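Local coordinates for LanC-like protein GCR2 (Arabidopsis thaliana, PDB 3T33) that binds a zinc ion as a member of the LanC-like family and may play a role in abscisic acid signalling in plants, at residues N79-V84 with T125-Y130; G86-L91 with E109-C114. One frame throughout, in Å; residues are numbered along the deposited sequence.

Contact 1: residues N79-V84 with T125-Y130; sequences NLYTGV and TFICGY
The backbone N of Y81 gives a weak, bent hydrogen bond of 3.1 Å to I127 O, where two loops, each leading into a helix, meet with the CA atoms of L80 and I127 5.0 Å apart. A water bridges the two loops beside this bond: it accepts from L80 N at 3.0 Å and donates to F126 O and G129 O, so one molecule satisfies three backbone groups. The N79 side chain serves both loops. Its OD1 turns back to accept from T82 N (3.0 Å) and G83 N, an Asx motif just ahead of helix 84-98, while ND2 reaches across to C128 O in a weak bond of 3.3 Å. T125 OG1 repeats the theme as an ST motif, accepting from C128 N ahead of helix 130-144, and is also hydrogen-bonded to L171 O. In the alpha/alpha barrel of LanC-like proteins, Y81 brings this contact up to the zinc site. A chi1 of -172° swings its ring away from its backbone N, toward zinc ligands C333 and H334. CG2 of I127 meets the edge of that ring at CD2, 3.6 Å away, and C128 SG lies obliquely 5.0 Å from its centroid. L80 CD2 packs on F126 CE2 at 3.6 Å.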
# COMPACT_ATOMS: atom_id res chain seq x y z
N ASN A 79 -15.21 5.73 1.88
CA ASN A 79 -14.20 4.90 1.27
C ASN A 79 -12.94 4.63 2.08
O ASN A 79 -12.76 5.18 3.13
CB ASN A 79 -13.91 5.33 -0.16
CG ASN A 79 -12.96 6.48 -0.25
OD1 ASN A 79 -12.41 6.90 0.72
ND2 ASN A 79 -12.78 6.98 -1.44
N LEU A 80 -12.08 3.76 1.57
CA LEU A 80 -10.89 3.34 2.35
C LEU A 80 -9.88 4.47 2.42
O LEU A 80 -9.22 4.69 3.45
CB LEU A 80 -10.26 2.08 1.74
CG LEU A 80 -9.16 1.41 2.54
CD1 LEU A 80 -9.73 0.56 3.69
CD2 LEU A 80 -8.22 0.57 1.61
N TYR A 81 -9.82 5.18 1.29
CA TYR A 81 -8.76 6.13 0.93
C TYR A 81 -8.77 7.32 1.85
O TYR A 81 -7.72 7.65 2.45
CB TYR A 81 -8.98 6.63 -0.51
CG TYR A 81 -7.84 7.47 -1.00
CD1 TYR A 81 -7.84 8.83 -0.85
CD2 TYR A 81 -6.72 6.86 -1.57
CE1 TYR A 81 -6.77 9.57 -1.25
CE2 TYR A 81 -5.67 7.57 -1.97
CZ TYR A 81 -5.68 8.91 -1.80
OH TYR A 81 -4.62 9.61 -2.24
N THR A 82 -9.94 7.96 2.01
CA THR A 82 -10.06 9.07 2.95
C THR A 82 -11.21 8.92 3.95
O THR A 82 -11.30 9.65 4.92
CB THR A 82 -10.11 10.46 2.25
OG1 THR A 82 -11.07 10.45 1.17
CG2 THR A 82 -8.77 10.82 1.70
N GLY A 83 -12.10 7.97 3.73
CA GLY A 83 -13.30 7.92 4.55
C GLY A 83 -13.22 6.92 5.69
O GLY A 83 -12.10 6.49 6.13
N VAL A 84 -14.39 6.47 6.11
CA VAL A 84 -14.49 5.79 7.36
C VAL A 84 -14.05 4.33 7.25
O VAL A 84 -13.67 3.71 8.23
CB VAL A 84 -15.91 5.98 7.97
CG1 VAL A 84 -16.15 5.02 9.13
CG2 VAL A 84 -16.07 7.44 8.41
N THR A 125 -14.00 0.18 -6.74
CA THR A 125 -12.69 -0.43 -6.34
C THR A 125 -12.52 -0.67 -4.81
O THR A 125 -13.30 -0.18 -3.96
CB THR A 125 -11.48 0.41 -6.83
OG1 THR A 125 -11.45 1.64 -6.11
CG2 THR A 125 -11.59 0.72 -8.37
N PHE A 126 -11.46 -1.41 -4.47
CA PHE A 126 -11.12 -1.61 -3.05
C PHE A 126 -10.83 -0.30 -2.32
O PHE A 126 -11.37 -0.08 -1.22
CB PHE A 126 -9.91 -2.57 -2.90
CG PHE A 126 -9.66 -3.01 -1.49
CD1 PHE A 126 -10.36 -4.05 -0.96
CD2 PHE A 126 -8.66 -2.41 -0.74
CE1 PHE A 126 -10.12 -4.46 0.36
CE2 PHE A 126 -8.40 -2.85 0.54
CZ PHE A 126 -9.15 -3.87 1.09
N ILE A 127 -9.99 0.55 -2.91
CA ILE A 127 -9.45 1.69 -2.18
C ILE A 127 -10.40 2.90 -2.26
O ILE A 127 -10.45 3.74 -1.35
CB ILE A 127 -8.08 2.10 -2.75
CG1 ILE A 127 -7.00 1.01 -2.53
CG2 ILE A 127 -7.62 3.45 -2.24
CD1 ILE A 127 -5.73 1.20 -3.53
N CYS A 128 -11.17 2.99 -3.34
CA CYS A 128 -12.01 4.16 -3.52
C CYS A 128 -13.51 3.92 -3.58
O CYS A 128 -14.27 4.88 -3.57
CB CYS A 128 -11.53 5.00 -4.70
SG CYS A 128 -10.05 5.89 -4.30
N GLY A 129 -13.94 2.66 -3.61
CA GLY A 129 -15.35 2.34 -3.84
C GLY A 129 -15.91 1.25 -2.95
O GLY A 129 -15.37 0.90 -1.89
N TYR A 130 -16.95 0.66 -3.46
CA TYR A 130 -17.88 -0.12 -2.72
C TYR A 130 -17.42 -1.56 -2.56
O TYR A 130 -17.86 -2.26 -1.62
CB TYR A 130 -19.21 -0.11 -3.57
CG TYR A 130 -20.34 -0.81 -2.90
CD1 TYR A 130 -20.68 -0.47 -1.61
CD2 TYR A 130 -21.07 -1.82 -3.55
CE1 TYR A 130 -21.76 -1.09 -0.91
CE2 TYR A 130 -22.18 -2.47 -2.88
CZ TYR A 130 -22.52 -2.07 -1.53
OH TYR A 130 -23.56 -2.63 -0.76
O HOH W 1 -13.26 2.02 -0.57

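Contact 2: residues G86-L91 with E109-C114; sequences GTAYLL and ENVEAC
With chi1 at -70° N110 places CG beside its own backbone N, and a chi2 of -166° aims OD1 at helix 84-98, where T87 presents CG2, set anti to the T87 backbone N. The methyl stands 3.3 Å from N110 OD1, the two side chains crossing at about a right angle. L91 comes to the same oxygen with CD1 at 3.8 Å, again nearly perpendicular. This amide oxygen is therefore buried beside the T87 and L91 methyls and has no hydrogen-bond partner in the model. The T87 hydroxyl looks elsewhere, hydrogen-bonded to T67 OG1 on helix 45-69. The two segments belong to a helical hairpin, helices 84-98 and 101-118, consecutive in the LanC-like barrel of paired helices; they run antiparallel at 157° with axes 8.8 Å apart. A88 meets N110 with little side chain between the helices: its CB sits 3.6 Å from N110 CB, and the CA atoms of the two residues are 5.5 Å apart. On the V111 side, CG2 rests 3.9 Å from A88 CB. W68 of helix 45-69 packs against N110, and C107, one turn before V111, also touches A88.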
# COMPACT_ATOMS: atom_id res chain seq x y z
N GLY A 86 -11.31 3.45 5.90
CA GLY A 86 -9.91 3.56 6.35
C GLY A 86 -9.78 3.25 7.83
O GLY A 86 -8.90 2.52 8.26
N THR A 87 -10.73 3.72 8.61
CA THR A 87 -10.72 3.47 10.04
C THR A 87 -11.05 2.03 10.35
O THR A 87 -10.33 1.41 11.15
CB THR A 87 -11.71 4.43 10.75
OG1 THR A 87 -11.24 5.77 10.53
CG2 THR A 87 -11.81 4.15 12.21
N ALA A 88 -12.09 1.48 9.70
CA ALA A 88 -12.39 0.09 9.88
C ALA A 88 -11.18 -0.80 9.55
O ALA A 88 -10.91 -1.81 10.22
CB ALA A 88 -13.62 -0.32 8.97
N TYR A 89 -10.49 -0.47 8.47
CA TYR A 89 -9.36 -1.30 8.06
C TYR A 89 -8.22 -1.24 9.06
O TYR A 89 -7.58 -2.23 9.36
CB TYR A 89 -8.90 -0.92 6.62
CG TYR A 89 -8.19 -2.04 5.91
CD1 TYR A 89 -8.52 -3.38 6.13
CD2 TYR A 89 -7.11 -1.77 5.09
CE1 TYR A 89 -7.80 -4.42 5.48
CE2 TYR A 89 -6.41 -2.77 4.47
CZ TYR A 89 -6.74 -4.08 4.63
OH TYR A 89 -5.94 -4.99 3.94
N LEU A 90 -7.99 -0.07 9.58
CA LEU A 90 -6.97 0.10 10.62
C LEU A 90 -7.32 -0.77 11.85
O LEU A 90 -6.44 -1.37 12.50
CB LEU A 90 -6.83 1.58 10.97
CG LEU A 90 -5.96 1.82 12.25
CD1 LEU A 90 -4.51 1.32 12.07
CD2 LEU A 90 -6.01 3.33 12.64
N LEU A 91 -8.64 -0.83 12.16
CA LEU A 91 -9.17 -1.60 13.28
C LEU A 91 -9.04 -3.06 13.02
O LEU A 91 -8.72 -3.86 13.94
CB LEU A 91 -10.64 -1.21 13.55
CG LEU A 91 -10.71 0.06 14.40
CD1 LEU A 91 -12.09 0.63 14.30
CD2 LEU A 91 -10.41 -0.29 15.85
N GLU A 109 -18.90 -2.43 12.87
CA GLU A 109 -19.81 -1.31 13.02
C GLU A 109 -19.46 -0.21 12.03
O GLU A 109 -20.36 0.40 11.46
CB GLU A 109 -19.80 -0.73 14.43
CG GLU A 109 -20.01 -1.73 15.49
CD GLU A 109 -20.36 -1.08 16.82
OE1 GLU A 109 -20.32 0.18 16.95
OE2 GLU A 109 -20.72 -1.88 17.72
N ASN A 110 -18.15 0.07 11.86
CA ASN A 110 -17.75 1.08 10.87
C ASN A 110 -18.15 0.68 9.45
O ASN A 110 -18.52 1.55 8.66
CB ASN A 110 -16.25 1.29 10.89
CG ASN A 110 -15.75 1.98 12.16
OD1 ASN A 110 -14.62 2.43 12.18
ND2 ASN A 110 -16.58 2.08 13.19
N VAL A 111 -18.03 -0.63 9.13
CA VAL A 111 -18.28 -1.16 7.77
C VAL A 111 -19.76 -0.96 7.43
O VAL A 111 -20.11 -0.35 6.40
CB VAL A 111 -17.89 -2.66 7.65
CG1 VAL A 111 -18.18 -3.19 6.27
CG2 VAL A 111 -16.37 -2.85 7.89
N GLU A 112 -20.61 -1.46 8.34
CA GLU A 112 -22.05 -1.29 8.25
C GLU A 112 -22.46 0.16 7.99
O GLU A 112 -23.24 0.41 7.07
CB GLU A 112 -22.70 -1.84 9.50
CG GLU A 112 -24.16 -1.47 9.70
CD GLU A 112 -24.77 -2.40 10.74
OE1 GLU A 112 -24.77 -2.03 11.97
OE2 GLU A 112 -25.17 -3.54 10.35
N ALA A 113 -21.95 1.11 8.77
CA ALA A 113 -22.17 2.54 8.45
C ALA A 113 -21.67 2.94 7.05
O ALA A 113 -22.24 3.80 6.41
CB ALA A 113 -21.60 3.46 9.49
N CYS A 114 -20.60 2.32 6.58
CA CYS A 114 -20.04 2.71 5.31
C CYS A 114 -20.94 2.17 4.22
O CYS A 114 -21.09 2.80 3.17
CB CYS A 114 -18.61 2.15 5.19
SG CYS A 114 -17.35 3.13 6.12

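Along the chain, contact 2 falls between the two segments of contact 1: 79-84 leads into helix 84-98, the chain returns along helix 101-118, and the loop 125-130 comes back to the first loop. The centres lie about 10 Å apart and the two contacts touch directly. L80 CD1 packs 3.4 Å from Y89 CB, and V84 C lies 3.7 Å from C114 SG, so the hairpin's packing continues into the loops. Only contact 1 approaches the metal: the side chain of Y81 is about 4 Å from the zinc ion and from an acetate ion, probably from the crystallisation liquor, and about 3 Å from the C333 side chain. Contact 2 lies away from the zinc site, its centre about 18 Å from the centre of the chain, against about 13 Å for contact 1.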